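Local atomic coordinates of cytochrome c-552 (Thiobacillus ferrooxidans, PDB entry 1H1O), a protein that carries electrons in the periplasm as a diheme, high-potential cytochrome c of the c4 type. Residues V32-G37 / A137-G142; Y143-L148 / Q172-A177; Q38-M43 / Y82-K87. All blocks are in the same frame, centred on the assembly; numbering follows the deposited sequence.

Interaction 1: V32-G37 / A137-G142. With HEM (protoporphyrin IX containing Fe), chain D.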
loop_
_atom_site.group_PDB
_atom_site.type_symbol
_atom_site.label_atom_id
_atom_site.label_comp_id
_atom_site.label_asym_id
_atom_site.label_seq_id
_atom_site.Cartn_x
_atom_site.Cartn_y
_atom_site.Cartn_z
ATOM N N VAL A 32 -2.917 6.987 -5.558
ATOM C CA VAL A 32 -3.043 7.507 -4.201
ATOM C C VAL A 32 -3.685 6.361 -3.453
ATOM O O VAL A 32 -4.816 5.980 -3.724
ATOM C CB VAL A 32 -3.946 8.739 -4.100
ATOM C CG1 VAL A 32 -4.052 9.160 -2.640
ATOM C CG2 VAL A 32 -3.364 9.884 -4.913
ATOM N N PRO A 33 -2.959 5.788 -2.498
ATOM C CA PRO A 33 -3.497 4.665 -1.738
ATOM C C PRO A 33 -4.562 5.053 -0.754
ATOM O O PRO A 33 -4.574 6.175 -0.223
ATOM C CB PRO A 33 -2.269 4.116 -1.039
ATOM C CG PRO A 33 -1.541 5.374 -0.683
ATOM C CD PRO A 33 -1.660 6.211 -1.958
ATOM N N ARG A 34 -5.466 4.111 -0.525
ATOM C CA ARG A 34 -6.516 4.291 0.452
ATOM C C ARG A 34 -5.767 4.147 1.770
ATOM O O ARG A 34 -4.768 3.434 1.845
ATOM C CB ARG A 34 -7.572 3.200 0.278
ATOM C CG ARG A 34 -8.273 3.329 -1.069
ATOM C CD ARG A 34 -9.270 2.230 -1.318
ATOM N NE ARG A 34 -9.894 2.414 -2.622
ATOM C CZ ARG A 34 -9.966 1.471 -3.554
ATOM N NH1 ARG A 34 -9.441 0.273 -3.321
ATOM N NH2 ARG A 34 -10.572 1.721 -4.707
ATOM N N LEU A 35 -6.235 4.831 2.802
ATOM C CA LEU A 35 -5.573 4.793 4.096
ATOM C C LEU A 35 -6.418 4.182 5.192
ATOM O O LEU A 35 -5.887 3.765 6.225
ATOM C CB LEU A 35 -5.180 6.207 4.511
ATOM C CG LEU A 35 -4.357 6.954 3.465
ATOM C CD1 LEU A 35 -3.970 8.335 4.010
ATOM C CD2 LEU A 35 -3.126 6.128 3.123
ATOM N N ALA A 36 -7.729 4.156 4.973
ATOM C CA ALA A 36 -8.671 3.610 5.940
ATOM C C ALA A 36 -8.284 2.211 6.450
ATOM O O ALA A 36 -8.091 1.275 5.670
ATOM C CB ALA A 36 -10.069 3.571 5.332
ATOM N N GLY A 37 -8.162 2.082 7.764
ATOM C CA GLY A 37 -7.840 0.789 8.335
ATOM C C GLY A 37 -6.399 0.338 8.231
ATOM O O GLY A 37 -6.066 -0.755 8.691
ATOM N N ALA A 137 -5.248 -5.722 1.513
ATOM C CA ALA A 137 -6.635 -6.029 1.186
ATOM C C ALA A 137 -7.460 -4.743 1.017
ATOM O O ALA A 137 -7.602 -3.958 1.950
ATOM C CB ALA A 137 -7.234 -6.886 2.281
ATOM N N GLY A 138 -7.992 -4.525 -0.177
ATOM C CA GLY A 138 -8.798 -3.340 -0.396
ATOM C C GLY A 138 -8.017 -2.164 -0.948
ATOM O O GLY A 138 -8.595 -1.138 -1.291
ATOM N N GLN A 139 -6.702 -2.307 -1.023
ATOM C CA GLN A 139 -5.867 -1.247 -1.554
ATOM C C GLN A 139 -6.173 -1.102 -3.041
ATOM O O GLN A 139 -6.653 -2.043 -3.684
ATOM C CB GLN A 139 -4.393 -1.580 -1.345
ATOM C CG GLN A 139 -3.443 -0.435 -1.685
ATOM C CD GLN A 139 -3.918 0.883 -1.096
ATOM O OE1 GLN A 139 -4.765 1.568 -1.677
ATOM N NE2 GLN A 139 -3.390 1.234 0.070
ATOM N N ARG A 140 -5.918 0.085 -3.581
ATOM C CA ARG A 140 -6.173 0.353 -4.995
ATOM C C ARG A 140 -5.261 -0.485 -5.877
ATOM O O ARG A 140 -4.095 -0.726 -5.558
ATOM C CB ARG A 140 -5.980 1.841 -5.306
ATOM C CG ARG A 140 -6.742 2.763 -4.366
ATOM C CD ARG A 140 -7.151 4.055 -5.051
ATOM N NE ARG A 140 -7.823 3.772 -6.321
ATOM C CZ ARG A 140 -8.365 4.700 -7.105
ATOM N NH1 ARG A 140 -8.317 5.981 -6.747
ATOM N NH2 ARG A 140 -8.947 4.348 -8.247
ATOM N N TYR A 141 -5.819 -0.919 -6.993
ATOM C CA TYR A 141 -5.137 -1.755 -7.963
ATOM C C TYR A 141 -3.851 -1.123 -8.512
ATOM O O TYR A 141 -2.759 -1.711 -8.443
ATOM C CB TYR A 141 -6.125 -2.035 -9.082
ATOM C CG TYR A 141 -5.579 -2.771 -10.259
ATOM C CD1 TYR A 141 -5.279 -4.129 -10.181
ATOM C CD2 TYR A 141 -5.400 -2.121 -11.468
ATOM C CE1 TYR A 141 -4.811 -4.823 -11.295
ATOM C CE2 TYR A 141 -4.935 -2.799 -12.585
ATOM C CZ TYR A 141 -4.642 -4.146 -12.493
ATOM O OH TYR A 141 -4.170 -4.798 -13.602
ATOM N N GLY A 142 -3.989 0.079 -9.065
ATOM C CA GLY A 142 -2.843 0.760 -9.619
ATOM C C GLY A 142 -1.829 1.023 -8.531
ATOM O O GLY A 142 -0.633 0.888 -8.759
HETATM C CHA HEM D . 0.740 7.921 0.224
HETATM C CHB HEM D . -0.472 9.849 4.451
HETATM C CHC HEM D . -1.772 13.900 2.185
HETATM C CHD HEM D . -0.683 11.958 -2.016
HETATM C C1A HEM D . 0.529 8.077 1.595
HETATM C C2A HEM D . 0.837 7.095 2.615
HETATM C C3A HEM D . 0.489 7.641 3.813
HETATM C C4A HEM D . -0.027 8.958 3.504
HETATM C CMA HEM D . 0.597 7.069 5.205
HETATM C CAA HEM D . 1.438 5.734 2.357
HETATM C CBA HEM D . 0.372 4.621 2.245
HETATM C CGA HEM D . 0.880 3.328 1.974
HETATM O O1A HEM D . -0.005 2.441 1.701
HETATM O O2A HEM D . 2.093 3.036 1.982
HETATM C C1B HEM D . -0.931 11.126 4.190
HETATM C C2B HEM D . -1.343 12.039 5.229
HETATM C C3B HEM D . -1.685 13.198 4.599
HETATM C C4B HEM D . -1.511 12.962 3.176
HETATM C CMB HEM D . -1.336 11.694 6.707
HETATM C CAB HEM D . -2.147 14.508 5.186
HETATM C CBB HEM D . -1.126 15.192 6.136
HETATM C C1C HEM D . -1.605 13.729 0.844
HETATM C C2C HEM D . -1.881 14.733 -0.155
HETATM C C3C HEM D . -1.555 14.162 -1.342
HETATM C C4C HEM D . -1.108 12.844 -1.064
HETATM C CMC HEM D . -2.407 16.104 0.173
HETATM C CAC HEM D . -1.610 14.751 -2.761
HETATM C CBC HEM D . -0.789 16.065 -2.925
HETATM C C1D HEM D . -0.203 10.677 -1.783
HETATM C C2D HEM D . 0.271 9.801 -2.836
HETATM C C3D HEM D . 0.691 8.690 -2.202
HETATM C C4D HEM D . 0.442 8.871 -0.772
HETATM C CMD HEM D . 0.283 10.159 -4.303
HETATM C CAD HEM D . 1.332 7.469 -2.766
HETATM C CBD HEM D . 2.855 7.937 -3.047
HETATM C CGD HEM D . 3.830 6.932 -3.112
HETATM O O1D HEM D . 3.715 6.038 -3.972
HETATM O O2D HEM D . 4.841 6.938 -2.352
HETATM N NA HEM D . 0.004 9.201 2.147
HETATM N NB HEM D . -1.037 11.694 2.935
HETATM N NC HEM D . -1.132 12.568 0.262
HETATM N ND HEM D . -0.095 10.097 -0.546
HETATM FE FE HEM D . -0.594 10.885 1.184
#

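Interaction 2: Y143-L148 / Q172-A177. With HEM (protoporphyrin IX containing Fe), chain C.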
loop_
_atom_site.group_PDB
_atom_site.type_symbol
_atom_site.label_atom_id
_atom_site.label_comp_id
_atom_site.label_asym_id
_atom_site.label_seq_id
_atom_site.Cartn_x
_atom_site.Cartn_y
_atom_site.Cartn_z
ATOM N N TYR A 143 -2.294 1.380 -7.340
ATOM C CA TYR A 143 -1.364 1.670 -6.272
ATOM C C TYR A 143 -0.482 0.480 -5.946
ATOM O O TYR A 143 0.726 0.633 -5.756
ATOM C CB TYR A 143 -2.081 2.101 -5.009
ATOM C CG TYR A 143 -1.107 2.443 -3.918
ATOM C CD1 TYR A 143 -0.385 3.640 -3.943
ATOM C CD2 TYR A 143 -0.860 1.544 -2.881
ATOM C CE1 TYR A 143 0.564 3.928 -2.952
ATOM C CE2 TYR A 143 0.078 1.819 -1.893
ATOM C CZ TYR A 143 0.785 3.005 -1.930
ATOM O OH TYR A 143 1.696 3.262 -0.938
ATOM N N ILE A 144 -1.084 -0.703 -5.872
ATOM C CA ILE A 144 -0.326 -1.909 -5.570
ATOM C C ILE A 144 0.725 -2.150 -6.653
ATOM O O ILE A 144 1.917 -2.326 -6.365
ATOM C CB ILE A 144 -1.266 -3.115 -5.469
ATOM C CG1 ILE A 144 -2.156 -2.945 -4.243
ATOM C CG2 ILE A 144 -0.456 -4.421 -5.415
ATOM C CD1 ILE A 144 -3.175 -4.009 -4.083
ATOM N N ILE A 145 0.277 -2.135 -7.902
ATOM C CA ILE A 145 1.171 -2.334 -9.040
ATOM C C ILE A 145 2.295 -1.311 -9.005
ATOM O O ILE A 145 3.458 -1.635 -9.249
ATOM C CB ILE A 145 0.420 -2.172 -10.362
ATOM C CG1 ILE A 145 -0.677 -3.237 -10.452
ATOM C CG2 ILE A 145 1.405 -2.250 -11.538
ATOM C CD1 ILE A 145 -1.506 -3.162 -11.709
ATOM N N GLN A 146 1.947 -0.072 -8.689
ATOM C CA GLN A 146 2.943 0.991 -8.636
ATOM C C GLN A 146 3.978 0.733 -7.556
ATOM O O GLN A 146 5.165 0.968 -7.749
ATOM C CB GLN A 146 2.284 2.342 -8.372
ATOM C CG GLN A 146 3.294 3.483 -8.329
ATOM C CD GLN A 146 4.124 3.540 -9.607
ATOM O OE1 GLN A 146 5.211 2.950 -9.700
ATOM N NE2 GLN A 146 3.603 4.235 -10.608
ATOM N N GLN A 147 3.529 0.273 -6.400
ATOM C CA GLN A 147 4.475 0.016 -5.334
ATOM C C GLN A 147 5.334 -1.214 -5.662
ATOM O O GLN A 147 6.518 -1.227 -5.384
ATOM C CB GLN A 147 3.734 -0.136 -4.013
ATOM C CG GLN A 147 2.912 1.109 -3.682
ATOM C CD GLN A 147 3.751 2.365 -3.765
ATOM O OE1 GLN A 147 3.337 3.380 -4.349
ATOM N NE2 GLN A 147 4.943 2.307 -3.191
ATOM N N LEU A 148 4.747 -2.235 -6.273
ATOM C CA LEU A 148 5.527 -3.401 -6.618
ATOM C C LEU A 148 6.582 -2.980 -7.640
ATOM O O LEU A 148 7.704 -3.475 -7.638
ATOM C CB LEU A 148 4.615 -4.501 -7.165
ATOM C CG LEU A 148 3.793 -5.144 -6.045
ATOM C CD1 LEU A 148 2.852 -6.191 -6.629
ATOM C CD2 LEU A 148 4.752 -5.757 -5.010
ATOM N N GLN A 172 2.397 -10.653 -13.065
ATOM C CA GLN A 172 2.033 -11.137 -11.739
ATOM C C GLN A 172 1.655 -9.972 -10.823
ATOM O O GLN A 172 0.752 -10.100 -9.987
ATOM C CB GLN A 172 3.187 -11.934 -11.131
ATOM C CG GLN A 172 3.527 -13.203 -11.912
ATOM C CD GLN A 172 4.894 -13.780 -11.548
ATOM O OE1 GLN A 172 5.817 -13.046 -11.188
ATOM N NE2 GLN A 172 5.031 -15.101 -11.664
ATOM N N MET A 173 2.345 -8.842 -10.968
ATOM C CA MET A 173 2.020 -7.670 -10.159
ATOM C C MET A 173 0.550 -7.348 -10.355
ATOM O O MET A 173 -0.158 -7.027 -9.403
ATOM C CB MET A 173 2.827 -6.449 -10.587
ATOM C CG MET A 173 4.283 -6.474 -10.194
ATOM S SD MET A 173 5.068 -4.962 -10.744
ATOM C CE MET A 173 6.783 -5.342 -10.354
ATOM N N LYS A 174 0.100 -7.440 -11.603
ATOM C CA LYS A 174 -1.293 -7.161 -11.945
ATOM C C LYS A 174 -2.240 -8.172 -11.277
ATOM O O LYS A 174 -3.309 -7.813 -10.784
ATOM C CB LYS A 174 -1.470 -7.196 -13.463
ATOM C CG LYS A 174 -0.728 -6.090 -14.206
ATOM C CD LYS A 174 -0.964 -6.207 -15.705
ATOM C CE LYS A 174 -0.391 -5.020 -16.465
ATOM N NZ LYS A 174 -0.620 -5.167 -17.930
ATOM N N ASP A 175 -1.839 -9.437 -11.261
ATOM C CA ASP A 175 -2.664 -10.454 -10.640
ATOM C C ASP A 175 -2.774 -10.244 -9.160
ATOM O O ASP A 175 -3.876 -10.163 -8.631
ATOM C CB ASP A 175 -2.117 -11.827 -10.964
ATOM C CG ASP A 175 -2.225 -12.107 -12.423
ATOM O OD1 ASP A 175 -2.902 -11.267 -13.047
ATOM O OD2 ASP A 175 -1.671 -13.104 -12.941
ATOM N N VAL A 176 -1.645 -10.122 -8.483
ATOM C CA VAL A 176 -1.708 -9.902 -7.054
ATOM C C VAL A 176 -2.492 -8.615 -6.779
ATOM O O VAL A 176 -3.276 -8.562 -5.841
ATOM C CB VAL A 176 -0.306 -9.827 -6.446
ATOM C CG1 VAL A 176 -0.400 -9.709 -4.936
ATOM C CG2 VAL A 176 0.459 -11.082 -6.810
ATOM N N ALA A 177 -2.304 -7.591 -7.609
ATOM C CA ALA A 177 -3.031 -6.340 -7.420
ATOM C C ALA A 177 -4.535 -6.556 -7.603
ATOM O O ALA A 177 -5.341 -6.111 -6.779
ATOM C CB ALA A 177 -2.530 -5.266 -8.402
HETATM C CHA HEM C . 4.694 -3.610 1.689
HETATM C CHB HEM C . 3.221 -6.511 -1.824
HETATM C CHC HEM C . 5.442 -10.178 0.377
HETATM C CHD HEM C . 6.849 -7.288 3.881
HETATM C C1A HEM C . 4.087 -4.075 0.522
HETATM C C2A HEM C . 3.351 -3.254 -0.415
HETATM C C3A HEM C . 2.920 -4.060 -1.409
HETATM C C4A HEM C . 3.418 -5.390 -1.066
HETATM C CMA HEM C . 2.116 -3.729 -2.632
HETATM C CAA HEM C . 3.144 -1.787 -0.269
HETATM C CBA HEM C . 1.950 -1.428 0.603
HETATM C CGA HEM C . 1.627 -0.078 0.606
HETATM O O1A HEM C . 0.541 0.209 1.189
HETATM O O2A HEM C . 2.334 0.804 0.106
HETATM C C1B HEM C . 3.712 -7.765 -1.514
HETATM C C2B HEM C . 3.520 -8.913 -2.362
HETATM C C3B HEM C . 4.178 -9.931 -1.749
HETATM C C4B HEM C . 4.722 -9.418 -0.527
HETATM C CMB HEM C . 2.757 -8.877 -3.667
HETATM C CAB HEM C . 4.378 -11.342 -2.179
HETATM C CBB HEM C . 4.956 -11.484 -3.622
HETATM C C1C HEM C . 6.003 -9.730 1.523
HETATM C C2C HEM C . 6.761 -10.540 2.445
HETATM C C3C HEM C . 7.164 -9.686 3.417
HETATM C C4C HEM C . 6.643 -8.406 3.107
HETATM C CMC HEM C . 7.006 -12.024 2.250
HETATM C CAC HEM C . 8.038 -9.939 4.666
HETATM C CBC HEM C . 9.394 -10.643 4.342
HETATM C C1D HEM C . 6.384 -6.017 3.604
HETATM C C2D HEM C . 6.650 -4.857 4.446
HETATM C C3D HEM C . 6.058 -3.835 3.829
HETATM C C4D HEM C . 5.413 -4.366 2.605
HETATM C CMD HEM C . 7.447 -4.893 5.715
HETATM C CAD HEM C . 6.017 -2.379 4.224
HETATM C CBD HEM C . 7.397 -1.683 3.836
HETATM C CGD HEM C . 7.601 -0.443 4.486
HETATM O O1D HEM C . 7.846 -0.404 5.744
HETATM O O2D HEM C . 7.550 0.634 3.835
HETATM N NA HEM C . 4.122 -5.363 0.121
HETATM N NB HEM C . 4.455 -8.081 -0.389
HETATM N NC HEM C . 5.934 -8.416 1.952
HETATM N ND HEM C . 5.628 -5.693 2.491
HETATM FE FE HEM C . 5.023 -6.905 1.058
#

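Interaction 3: Q38-M43 / Y82-K87. With HEM (protoporphyrin IX containing Fe), chain D.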
loop_
_atom_site.group_PDB
_atom_site.type_symbol
_atom_site.label_atom_id
_atom_site.label_comp_id
_atom_site.label_asym_id
_atom_site.label_seq_id
_atom_site.Cartn_x
_atom_site.Cartn_y
_atom_site.Cartn_z
ATOM N N GLN A 38 -5.538 1.152 7.627
ATOM C CA GLN A 38 -4.135 0.775 7.516
ATOM C C GLN A 38 -3.627 0.771 8.958
ATOM O O GLN A 38 -4.085 1.566 9.783
ATOM C CB GLN A 38 -3.369 1.795 6.675
ATOM C CG GLN A 38 -1.953 1.364 6.298
ATOM C CD GLN A 38 -1.919 -0.042 5.700
ATOM O OE1 GLN A 38 -1.725 -1.024 6.416
ATOM N NE2 GLN A 38 -2.141 -0.142 4.387
ATOM N N HIS A 39 -2.697 -0.119 9.271
ATOM C CA HIS A 39 -2.188 -0.205 10.635
ATOM C C HIS A 39 -1.409 1.033 11.057
ATOM O O HIS A 39 -0.659 1.618 10.272
ATOM C CB HIS A 39 -1.340 -1.466 10.781
ATOM C CG HIS A 39 -2.061 -2.705 10.360
ATOM N ND1 HIS A 39 -3.235 -3.115 10.954
ATOM C CD2 HIS A 39 -1.818 -3.583 9.357
ATOM C CE1 HIS A 39 -3.687 -4.189 10.332
ATOM N NE2 HIS A 39 -2.846 -4.493 9.359
ATOM N N LYS A 40 -1.618 1.430 12.309
ATOM C CA LYS A 40 -0.986 2.610 12.878
ATOM C C LYS A 40 0.517 2.662 12.641
ATOM O O LYS A 40 1.029 3.595 12.028
ATOM C CB LYS A 40 -1.289 2.688 14.382
ATOM C CG LYS A 40 -2.766 2.946 14.699
ATOM C CD LYS A 40 -3.035 3.090 16.198
ATOM C CE LYS A 40 -3.106 1.740 16.911
ATOM N NZ LYS A 40 -4.310 0.966 16.488
ATOM N N SER A 41 1.224 1.656 13.134
ATOM C CA SER A 41 2.667 1.609 12.976
ATOM C C SER A 41 3.070 1.758 11.521
ATOM O O SER A 41 4.080 2.379 11.219
ATOM C CB SER A 41 3.209 0.293 13.519
ATOM O OG SER A 41 2.412 -0.776 13.038
ATOM N N TYR A 42 2.300 1.181 10.614
ATOM C CA TYR A 42 2.664 1.304 9.216
ATOM C C TYR A 42 2.512 2.754 8.746
ATOM O O TYR A 42 3.450 3.343 8.187
ATOM C CB TYR A 42 1.804 0.407 8.334
ATOM C CG TYR A 42 2.194 0.559 6.886
ATOM C CD1 TYR A 42 3.352 -0.037 6.401
ATOM C CD2 TYR A 42 1.433 1.336 6.012
ATOM C CE1 TYR A 42 3.744 0.128 5.092
ATOM C CE2 TYR A 42 1.816 1.504 4.689
ATOM C CZ TYR A 42 2.975 0.894 4.236
ATOM O OH TYR A 42 3.366 1.002 2.926
ATOM N N MET A 43 1.324 3.312 8.972
ATOM C CA MET A 43 1.022 4.687 8.582
ATOM C C MET A 43 2.121 5.568 9.122
ATOM O O MET A 43 2.717 6.381 8.408
ATOM C CB MET A 43 -0.303 5.142 9.201
ATOM C CG MET A 43 -1.532 4.422 8.709
ATOM S SD MET A 43 -1.824 4.754 6.965
ATOM C CE MET A 43 -2.831 6.306 7.071
ATOM N N TYR A 82 -5.956 8.184 13.283
ATOM C CA TYR A 82 -7.182 8.560 12.593
ATOM C C TYR A 82 -7.562 7.649 11.436
ATOM O O TYR A 82 -8.653 7.080 11.421
ATOM C CB TYR A 82 -7.079 9.994 12.072
ATOM C CG TYR A 82 -8.315 10.419 11.325
ATOM C CD1 TYR A 82 -9.506 10.662 11.999
ATOM C CD2 TYR A 82 -8.308 10.523 9.937
ATOM C CE1 TYR A 82 -10.661 10.993 11.317
ATOM C CE2 TYR A 82 -9.460 10.856 9.237
ATOM C CZ TYR A 82 -10.633 11.088 9.933
ATOM O OH TYR A 82 -11.782 11.402 9.245
ATOM N N PHE A 83 -6.674 7.521 10.454
ATOM C CA PHE A 83 -6.974 6.686 9.301
ATOM C C PHE A 83 -7.088 5.213 9.660
ATOM O O PHE A 83 -7.892 4.495 9.071
ATOM C CB PHE A 83 -5.926 6.890 8.198
ATOM C CG PHE A 83 -5.908 8.293 7.632
ATOM C CD1 PHE A 83 -4.920 9.194 7.997
ATOM C CD2 PHE A 83 -6.917 8.724 6.783
ATOM C CE1 PHE A 83 -4.940 10.513 7.523
ATOM C CE2 PHE A 83 -6.943 10.030 6.310
ATOM C CZ PHE A 83 -5.954 10.926 6.681
ATOM N N ASN A 84 -6.285 4.764 10.625
ATOM C CA ASN A 84 -6.332 3.369 11.048
ATOM C C ASN A 84 -7.735 3.031 11.530
ATOM O O ASN A 84 -8.224 1.927 11.305
ATOM C CB ASN A 84 -5.316 3.110 12.173
ATOM C CG ASN A 84 -5.458 1.710 12.797
ATOM O OD1 ASN A 84 -5.433 0.694 12.097
ATOM N ND2 ASN A 84 -5.599 1.663 14.120
ATOM N N ALA A 85 -8.381 3.998 12.180
ATOM C CA ALA A 85 -9.730 3.811 12.705
ATOM C C ALA A 85 -10.833 4.042 11.678
ATOM O O ALA A 85 -11.940 3.546 11.849
ATOM C CB ALA A 85 -9.948 4.721 13.912
ATOM N N GLN A 86 -10.535 4.790 10.619
ATOM C CA GLN A 86 -11.529 5.078 9.583
ATOM C C GLN A 86 -12.377 3.887 9.202
ATOM O O GLN A 86 -11.893 2.760 9.143
ATOM C CB GLN A 86 -10.872 5.581 8.303
ATOM C CG GLN A 86 -10.664 7.072 8.211
ATOM C CD GLN A 86 -10.725 7.558 6.763
ATOM O OE1 GLN A 86 -11.786 7.951 6.274
ATOM N NE2 GLN A 86 -9.592 7.511 6.070
ATOM N N LYS A 87 -13.647 4.151 8.929
ATOM C CA LYS A 87 -14.584 3.119 8.515
ATOM C C LYS A 87 -15.387 3.695 7.352
ATOM O O LYS A 87 -15.750 4.869 7.370
ATOM C CB LYS A 87 -15.530 2.751 9.659
ATOM C CG LYS A 87 -14.843 2.237 10.909
ATOM C CD LYS A 87 -14.147 0.913 10.689
ATOM C CE LYS A 87 -13.470 0.472 11.974
ATOM N NZ LYS A 87 -12.662 -0.755 11.778
HETATM C CHA HEM D . 0.740 7.921 0.224
HETATM C CHB HEM D . -0.472 9.849 4.451
HETATM C CHC HEM D . -1.772 13.900 2.185
HETATM C CHD HEM D . -0.683 11.958 -2.016
HETATM C C1A HEM D . 0.529 8.077 1.595
HETATM C C2A HEM D . 0.837 7.095 2.615
HETATM C C3A HEM D . 0.489 7.641 3.813
HETATM C C4A HEM D . -0.027 8.958 3.504
HETATM C CMA HEM D . 0.597 7.069 5.205
HETATM C CAA HEM D . 1.438 5.734 2.357
HETATM C CBA HEM D . 0.372 4.621 2.245
HETATM C CGA HEM D . 0.880 3.328 1.974
HETATM O O1A HEM D . -0.005 2.441 1.701
HETATM O O2A HEM D . 2.093 3.036 1.982
HETATM C C1B HEM D . -0.931 11.126 4.190
HETATM C C2B HEM D . -1.343 12.039 5.229
HETATM C C3B HEM D . -1.685 13.198 4.599
HETATM C C4B HEM D . -1.511 12.962 3.176
HETATM C CMB HEM D . -1.336 11.694 6.707
HETATM C CAB HEM D . -2.147 14.508 5.186
HETATM C CBB HEM D . -1.126 15.192 6.136
HETATM C C1C HEM D . -1.605 13.729 0.844
HETATM C C2C HEM D . -1.881 14.733 -0.155
HETATM C C3C HEM D . -1.555 14.162 -1.342
HETATM C C4C HEM D . -1.108 12.844 -1.064
HETATM C CMC HEM D . -2.407 16.104 0.173
HETATM C CAC HEM D . -1.610 14.751 -2.761
HETATM C CBC HEM D . -0.789 16.065 -2.925
HETATM C C1D HEM D . -0.203 10.677 -1.783
HETATM C C2D HEM D . 0.271 9.801 -2.836
HETATM C C3D HEM D . 0.691 8.690 -2.202
HETATM C C4D HEM D . 0.442 8.871 -0.772
HETATM C CMD HEM D . 0.283 10.159 -4.303
HETATM C CAD HEM D . 1.332 7.469 -2.766
HETATM C CBD HEM D . 2.855 7.937 -3.047
HETATM C CGD HEM D . 3.830 6.932 -3.112
HETATM O O1D HEM D . 3.715 6.038 -3.972
HETATM O O2D HEM D . 4.841 6.938 -2.352
HETATM N NA HEM D . 0.004 9.201 2.147
HETATM N NB HEM D . -1.037 11.694 2.935
HETATM N NC HEM D . -1.132 12.568 0.262
HETATM N ND HEM D . -0.095 10.097 -0.546
HETATM FE FE HEM D . -0.594 10.885 1.184
#

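Interaction 1: V32-G37 / A137-G142
R34 and Q139 join the two segments by two reciprocal hydrogen bonds: the backbone N of R34 donates to OE1 of Q139 (2.9 Å, 160° at the hydrogen), and NE2 of Q139 donates to the O of R34 at 3.1 Å. Each donor lies in the acceptor's carbonyl plane, on a lone pair. OE1 also takes the N-H of R140 at 2.7 Å, so three bonds fix the amide's rotation. The Q139 chain reaches back across the contact because it bends at CB-CG (chi2 46°). NH1 of R34 donates to the O of G138 at 2.6 Å; the acceptor lies near the guanidinium plane.

Over one face of that guanidinium sits CG of R140, 3.6 Å from CZ of R34. The arginine planes are nearly parallel, and NH2 of R34 comes within 3.8 Å of NE of R140; D26's salt bridge to NE of R34 probably offsets this, while OG1 of T27 is hydrogen-bonded to NH1 of R140. CB of P33 packs against the Q139 amide, and its CD lies 3.3 Å from CAD of the chain D heme. Because backbone amides of both cytochrome c domains share one buried acceptor, OE1 of Q139, the chemistry implies a directional interdomain junction.

Interaction 2: Y143-L148 / Q172-A177
I144 and A177 meet where helices 141-153 and 170-182 come together; one residue before I144, Y143 serves the heme. The side chain of Y143 leaves the backbone pointing away from helix 170-182; with CG anti to the backbone N (chi1 -178°), its OH reaches the chain C heme and donates a hydrogen bond to the propionate oxygen O2A at 2.7 Å. The propionate carbon CGA lies at the ring's edge, near its plane, while CG of Q147 covers one face toward the rim. A phenylalanine in its place would probably leave that propionate oxygen without this hydrogen-bond donor.

I144 points at the partner helix and lays CG2 on CB of A177 at 3.7 Å. CB of A177 is also met by CG1 of I145 at 3.4 Å, tighter than usual carbon contact; CD1 of I145 reaches on to CG of K174 at the exposed border. The axes of the short segments pass 8.7 Å apart, with their directions 139° apart, an inclined antiparallel pairing for which the small A177 allows close approach. These helices belong to the second cytochrome c domain, and the C-terminal one is a standard element of the class I cytochrome c fold.

L148 divides its branches: CD2 faces CHB of the chain C heme at 3.6 Å, whereas CB and CD1 run alongside M173 in the opposite sense. The extended M173 chain carries its CE to 3.4 Å from the O of L148.

Interaction 3: Q38-M43 / Y82-K87
N84 and Q38 provide the closest backbone approach, their CA atoms 4.9 Å apart. The carbonyl O of Q38 receives a CA-H...O contact from N84, with CA of N84 3.1 Å away and an angle of 128° at the hydrogen. The N84 side chain enters between this carbonyl and K40, CG being anti to the backbone N (chi1 172°), and CG of K40 packs beside it on the exposed border. Q38 sends its own amide elsewhere: OE1 accepts from the N of H39 at 3.1 Å, with the donor tilted from the carbonyl plane, and also from the backbone N of R135 in the second domain. H39, the N-cap of helix 40-51, likewise reaches that domain through NE2 to the O of Q128.

In the first cytochrome c domain, this contact sets the start of helix 40-51 against the end of helix 73-85, the domain's C-terminal helix, beside its heme.

Apolar contact is made by M43 and F83, whose side chains cross at about a right angle. Bends at chi2 and chi3 of M43 bring its CE to CB of F83 at 3.3 Å, obliquely to the ring, while SD lies 3.8 Å from the heme methyl CMA. CE1 of F83 approaches another heme methyl, CMB.

Y42 adds a hydrogen bond to the heme: its OH donates to propionate O2A at 2.6 Å.

Overall arrangement
Along the chain, interaction 3 is nested inside the loop that interaction 1 closes, and interaction 2 follows in series. Interaction 1 joins the two cytochrome c domains, its centre about 6 Å from that of the chain and about 12 Å from those of the other two, which lie about 21 Å apart on opposite sides of the chain's centre, each within one domain. Interactions 1 and 2 share helix 141-153 and touch where P33 meets Y143; interactions 1 and 3 share the chain D heme and meet through a probable G37-F83 backbone hydrogen bond. With P33 beside that heme and the Q139 side chain about 4 Å from the other, the junction is consistent with electron transfer between them.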